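PDB 4XJW: sialidase B, which catalyses the hydrolysis of alpha-(2->3)-, alpha-(2->6)- and alpha-(2->8)-glycosidic linkages of terminal sialic acids in oligosaccharides, glycoproteins and glycolipids. Local coordinates for residues E508-V513 with T529-G534; T522-Y527 with Y542-Q547. The protein carries 1 engineered substitution. One frame throughout, in Å; residues are numbered along the deposited sequence.

Contact 1 of 2, residues E508-V513 with T529-G534; sequences ELRDGV and TSRDSG
Gly512, third residue of the type II beta turn from Arg510 to Val513, meets the loop 531-534 through its carbonyl: Ser533 N donates to Gly512 O over 3.0 Å (156° at the hydrogen). Beside this bond Val513 CA lies 3.2 Å from Ser530 O, a CA-H...O contact. The hydroxyl of Ser533 rests against Gly512, OG 3.5 Å from CA. Within the same segment, Glu508 OE2 accepts Gly512 N at 2.9 Å with its anti lone pair, holding the amide of Gly512. The two arginines, both exposed, converge. Arg510 CG sits between the backbone N and the carbonyl carbon (chi1 52°), and the extended chain lays one guanidinium face over Val513, CG2 3.7 Å above its plane. Arg510 NH2 stands at the edge of the Arg531 guanidinium, 2.8 Å from NH1, with the planes 39° apart. NH2 of Arg510 and NH1 of Arg531 are both donors and do not bond each other; each forms a salt bridge to Asp596 OD2, and this shared carboxylate explains the pairing. Val513 CG1 meets Thr529 CG2 at 3.9 Å. Ser530 OG accepts Gly534 N (2.9 Å) and, weakly, Asp532 N, and also bonds Thr536 O, drawing the loop into the compact turn of an Asp-box, the fourth BNR repeat. The contact thus ties the hairpin turn joining strands 504-510 and 513-518 to the Asp-box that follows strand 526-530 in the same four-stranded antiparallel sheet of the propeller.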
loop_
_atom_site.group_PDB
_atom_site.type_symbol
_atom_site.label_atom_id
_atom_site.label_comp_id
_atom_site.label_asym_id
_atom_site.label_seq_id
_atom_site.Cartn_x
_atom_site.Cartn_y
_atom_site.Cartn_z
ATOM N N GLU A 508 21.642 3.066 12.015
ATOM C CA GLU A 508 23.000 3.324 12.498
ATOM C C GLU A 508 23.007 3.117 14.015
ATOM O O GLU A 508 22.462 3.931 14.762
ATOM C CB GLU A 508 23.493 4.739 12.120
ATOM C CG GLU A 508 25.014 4.880 12.289
ATOM C CD GLU A 508 25.572 6.200 11.803
ATOM O OE1 GLU A 508 24.773 7.107 11.487
ATOM O OE2 GLU A 508 26.817 6.323 11.738
ATOM N N LEU A 509 23.589 2.010 14.470
ATOM C CA LEU A 509 23.610 1.695 15.904
ATOM C C LEU A 509 24.446 2.684 16.698
ATOM O O LEU A 509 24.080 3.076 17.804
ATOM C CB LEU A 509 24.153 0.285 16.152
ATOM C CG LEU A 509 23.283 -0.885 15.698
ATOM C CD1 LEU A 509 23.931 -2.195 16.082
ATOM C CD2 LEU A 509 21.887 -0.771 16.291
ATOM N N ARG A 510 25.595 3.035 16.136
ATOM C CA ARG A 510 26.484 4.045 16.687
ATOM C C ARG A 510 27.362 4.496 15.528
ATOM O O ARG A 510 27.249 3.967 14.434
ATOM C CB ARG A 510 27.321 3.469 17.830
ATOM C CG ARG A 510 28.053 2.181 17.490
ATOM C CD ARG A 510 28.902 1.700 18.660
ATOM N NE ARG A 510 29.546 0.412 18.400
ATOM C CZ ARG A 510 30.817 0.273 18.033
ATOM N NH1 ARG A 510 31.590 1.344 17.887
ATOM N NH2 ARG A 510 31.319 -0.936 17.826
ATOM N N ASP A 511 28.234 5.466 15.750
ATOM C CA ASP A 511 28.969 6.061 14.644
ATOM C C ASP A 511 29.718 5.089 13.716
ATOM O O ASP A 511 30.678 4.435 14.122
ATOM C CB ASP A 511 29.911 7.136 15.177
ATOM C CG ASP A 511 29.912 8.357 14.315
ATOM O OD1 ASP A 511 30.669 8.363 13.324
ATOM O OD2 ASP A 511 29.150 9.302 14.624
ATOM N N GLY A 512 29.251 4.991 12.472
ATOM C CA GLY A 512 29.911 4.184 11.458
ATOM C C GLY A 512 29.491 2.730 11.461
ATOM O O GLY A 512 29.911 1.966 10.598
ATOM N N VAL A 513 28.663 2.361 12.435
ATOM C CA VAL A 513 28.169 0.992 12.580
ATOM C C VAL A 513 26.723 0.921 12.113
ATOM O O VAL A 513 25.842 1.520 12.727
ATOM C CB VAL A 513 28.247 0.530 14.034
ATOM C CG1 VAL A 513 27.782 -0.913 14.177
ATOM C CG2 VAL A 513 29.682 0.683 14.552
ATOM N N THR A 529 25.891 -6.635 9.648
ATOM C CA THR A 529 26.432 -5.410 10.234
ATOM C C THR A 529 27.648 -4.921 9.469
ATOM O O THR A 529 28.498 -5.727 9.050
ATOM C CB THR A 529 26.842 -5.644 11.695
ATOM O OG1 THR A 529 25.738 -6.186 12.429
ATOM C CG2 THR A 529 27.324 -4.346 12.366
ATOM N N SER A 530 27.730 -3.603 9.294
ATOM C CA SER A 530 28.938 -2.961 8.785
ATOM C C SER A 530 29.522 -2.100 9.900
ATOM O O SER A 530 28.780 -1.478 10.655
ATOM C CB SER A 530 28.622 -2.089 7.570
ATOM O OG SER A 530 29.765 -1.352 7.156
ATOM N N ARG A 531 30.848 -2.064 9.994
ATOM C CA ARG A 531 31.530 -1.253 11.002
ATOM C C ARG A 531 32.490 -0.274 10.344
ATOM O O ARG A 531 33.409 0.250 10.988
ATOM C CB ARG A 531 32.267 -2.159 11.990
ATOM C CG ARG A 531 31.340 -3.064 12.775
ATOM C CD ARG A 531 32.079 -3.994 13.714
ATOM N NE ARG A 531 31.139 -4.756 14.533
ATOM C CZ ARG A 531 30.524 -4.264 15.604
ATOM N NH1 ARG A 531 30.748 -3.013 15.988
ATOM N NH2 ARG A 531 29.674 -5.016 16.290
ATOM N N ASP A 532 32.272 -0.022 9.057
ATOM C CA ASP A 532 33.075 0.934 8.309
ATOM C C ASP A 532 32.205 1.762 7.373
ATOM O O ASP A 532 32.587 2.038 6.238
ATOM C CB ASP A 532 34.194 0.232 7.529
ATOM C CG ASP A 532 33.688 -0.899 6.653
ATOM O OD1 ASP A 532 32.460 -1.003 6.429
ATOM O OD2 ASP A 532 34.530 -1.688 6.171
ATOM N N SER A 533 31.031 2.146 7.867
ATOM C CA SER A 533 30.127 3.021 7.123
ATOM C C SER A 533 29.675 2.448 5.773
ATOM O O SER A 533 29.468 3.190 4.805
ATOM C CB SER A 533 30.777 4.396 6.936
ATOM O OG SER A 533 30.914 5.057 8.183
ATOM N N GLY A 534 29.515 1.132 5.710
ATOM C CA GLY A 534 28.940 0.509 4.529
ATOM C C GLY A 534 29.925 -0.048 3.515
ATOM O O GLY A 534 29.513 -0.664 2.535
#

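Contact 2 of 2, residues T522-Y527 with Y542-Q547; sequences TGKIAY and YIDGIQ
Tyr542 lays its ring beside Ala526, CE1 and CD1 both 3.7 Å from the methyl CB, which meets the ring at a slant. The two residues form an antiparallel non-hydrogen-bonded pair and put their side chains on the same face of the sheet. Thr522 OG1, also hydrogen-bonded to Thr520 OG1, approaches CE1 of that ring obliquely while accepting Lys524 N in an ST turn. Ile543 N donates to Ile525 O at 3.0 Å, almost straight (177°). Ile543 reaches Ile525 CG2 with CD1 (3.9 Å) and, with CG1, the ring of Tyr527 at CD2 (3.8 Å), the latter two side chains crossing at about a right angle. Ile525 CG1 points opposite the carbonyl carbon (chi1 -64°), which carries CD1 across to Ile546 CG2, 3.8 Å away. Beyond, one water joins the chains: it accepts Ile525 N (2.9 Å) and donates to the carbonyls of Ile543 and Ile546. Lys524 runs over Ile543 O, yet its NZ stays 4.8 Å from Asp544 OD1, too far for a salt bridge. The short bridge at the start of strand 526-530 therefore rests on one direct backbone bond, apolar contacts and a water with three hydrogen bonds where the segments separate.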
loop_
_atom_site.group_PDB
_atom_site.type_symbol
_atom_site.label_atom_id
_atom_site.label_comp_id
_atom_site.label_asym_id
_atom_site.label_seq_id
_atom_site.Cartn_x
_atom_site.Cartn_y
_atom_site.Cartn_z
ATOM N N THR A 522 13.268 -17.925 4.968
ATOM C CA THR A 522 13.424 -18.877 6.070
ATOM C C THR A 522 12.350 -18.783 7.150
ATOM O O THR A 522 12.330 -19.601 8.068
ATOM C CB THR A 522 14.784 -18.689 6.786
ATOM O OG1 THR A 522 14.746 -17.500 7.589
ATOM C CG2 THR A 522 15.915 -18.585 5.790
ATOM N N GLY A 523 11.469 -17.784 7.059
ATOM C CA GLY A 523 10.531 -17.504 8.129
ATOM C C GLY A 523 11.102 -16.667 9.270
ATOM O O GLY A 523 10.434 -16.465 10.280
ATOM N N LYS A 524 12.348 -16.217 9.127
ATOM C CA LYS A 524 12.975 -15.350 10.120
ATOM C C LYS A 524 13.587 -14.130 9.449
ATOM O O LYS A 524 14.104 -14.214 8.332
ATOM C CB LYS A 524 14.056 -16.108 10.891
ATOM C CG LYS A 524 13.514 -17.202 11.801
ATOM C CD LYS A 524 14.636 -17.876 12.586
ATOM C CE LYS A 524 14.092 -18.989 13.473
ATOM N NZ LYS A 524 12.601 -18.954 13.530
ATOM N N ILE A 525 13.528 -12.999 10.143
ATOM C CA ILE A 525 14.184 -11.782 9.695
ATOM C C ILE A 525 15.681 -11.942 9.908
ATOM O O ILE A 525 16.108 -12.449 10.944
ATOM C CB ILE A 525 13.643 -10.587 10.484
ATOM C CG1 ILE A 525 12.147 -10.418 10.179
ATOM C CG2 ILE A 525 14.439 -9.300 10.186
ATOM C CD1 ILE A 525 11.441 -9.408 11.079
ATOM N N ALA A 526 16.473 -11.548 8.918
ATOM C CA ALA A 526 17.922 -11.693 9.002
ATOM C C ALA A 526 18.559 -10.344 9.254
ATOM O O ALA A 526 17.900 -9.306 9.138
ATOM C CB ALA A 526 18.482 -12.298 7.722
ATOM N N TYR A 527 19.840 -10.356 9.594
ATOM C CA TYR A 527 20.588 -9.112 9.706
ATOM C C TYR A 527 22.065 -9.297 9.435
ATOM O O TYR A 527 22.590 -10.410 9.526
ATOM C CB TYR A 527 20.343 -8.424 11.058
ATOM C CG TYR A 527 20.851 -9.171 12.270
ATOM C CD1 TYR A 527 22.140 -8.971 12.736
ATOM C CD2 TYR A 527 20.030 -10.061 12.954
ATOM C CE1 TYR A 527 22.607 -9.638 13.842
ATOM C CE2 TYR A 527 20.480 -10.734 14.066
ATOM C CZ TYR A 527 21.780 -10.514 14.505
ATOM O OH TYR A 527 22.248 -11.179 15.613
ATOM N N TYR A 542 20.325 -14.316 12.224
ATOM C CA TYR A 542 18.872 -14.288 12.238
ATOM C C TYR A 542 18.324 -13.915 13.597
ATOM O O TYR A 542 18.930 -14.192 14.624
ATOM C CB TYR A 542 18.293 -15.637 11.787
ATOM C CG TYR A 542 18.743 -16.032 10.406
ATOM C CD1 TYR A 542 18.015 -15.653 9.283
ATOM C CD2 TYR A 542 19.903 -16.775 10.221
ATOM C CE1 TYR A 542 18.432 -16.005 8.016
ATOM C CE2 TYR A 542 20.327 -17.130 8.960
ATOM C CZ TYR A 542 19.583 -16.747 7.862
ATOM O OH TYR A 542 20.002 -17.100 6.602
ATOM N N ILE A 543 17.168 -13.262 13.589
ATOM C CA ILE A 543 16.453 -12.956 14.808
ATOM C C ILE A 543 15.577 -14.155 15.153
ATOM O O ILE A 543 14.737 -14.562 14.354
ATOM C CB ILE A 543 15.592 -11.682 14.610
ATOM C CG1 ILE A 543 16.495 -10.493 14.280
ATOM C CG2 ILE A 543 14.699 -11.409 15.820
ATOM C CD1 ILE A 543 15.734 -9.236 13.892
ATOM N N ASP A 544 15.825 -14.756 16.312
ATOM C CA ASP A 544 14.882 -15.700 16.878
ATOM C C ASP A 544 13.911 -14.840 17.676
ATOM O O ASP A 544 14.326 -13.889 18.349
ATOM C CB ASP A 544 15.583 -16.711 17.800
ATOM C CG ASP A 544 16.710 -17.466 17.114
ATOM O OD1 ASP A 544 16.593 -17.773 15.909
ATOM O OD2 ASP A 544 17.724 -17.755 17.788
ATOM N N GLY A 545 12.623 -15.139 17.580
ATOM C CA GLY A 545 11.641 -14.431 18.373
ATOM C C GLY A 545 10.607 -13.658 17.578
ATOM O O GLY A 545 9.616 -13.185 18.139
ATOM N N ILE A 546 10.856 -13.493 16.282
ATOM C CA ILE A 546 9.876 -12.897 15.383
ATOM C C ILE A 546 9.609 -13.910 14.286
ATOM O O ILE A 546 10.553 -14.458 13.730
ATOM C CB ILE A 546 10.385 -11.591 14.749
ATOM C CG1 ILE A 546 10.697 -10.558 15.832
ATOM C CG2 ILE A 546 9.343 -11.016 13.778
ATOM C CD1 ILE A 546 11.253 -9.272 15.289
ATOM N N GLN A 547 8.336 -14.173 13.994
ATOM C CA GLN A 547 7.986 -15.089 12.902
ATOM C C GLN A 547 7.533 -14.348 11.651
ATOM O O GLN A 547 6.771 -13.381 11.738
ATOM C CB GLN A 547 6.848 -16.034 13.301
ATOM C CG GLN A 547 6.922 -16.624 14.701
ATOM C CD GLN A 547 8.284 -17.191 15.020
ATOM O OE1 GLN A 547 8.916 -17.839 14.181
ATOM N NE2 GLN A 547 8.760 -16.933 16.240
HETATM O O HOH W 1 12.822 -13.310 12.920
#

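How the contacts relate
Contacts 1 and 2 share strand 526-530, each using one end of it, and their centres lie 21 Å apart; the segments adjoin in sequence but do not otherwise touch. Both involve the same four-stranded antiparallel sheet. Contact 2 is nearer the probable catalytic centre: the side chain of Ile525 is about 7 Å from that of Arg519, a probable substrate-binding residue, and about 10 Å from that of Glu503, a predicted active-site residue. Contact 1 lies at the opposite, Asp-box end, away from these residues, but the side chain of Arg510 is about 12 Å from the bound inhibitor, and Glu508 accepts the backbone N of Lys461, which lines the inhibitor's pocket.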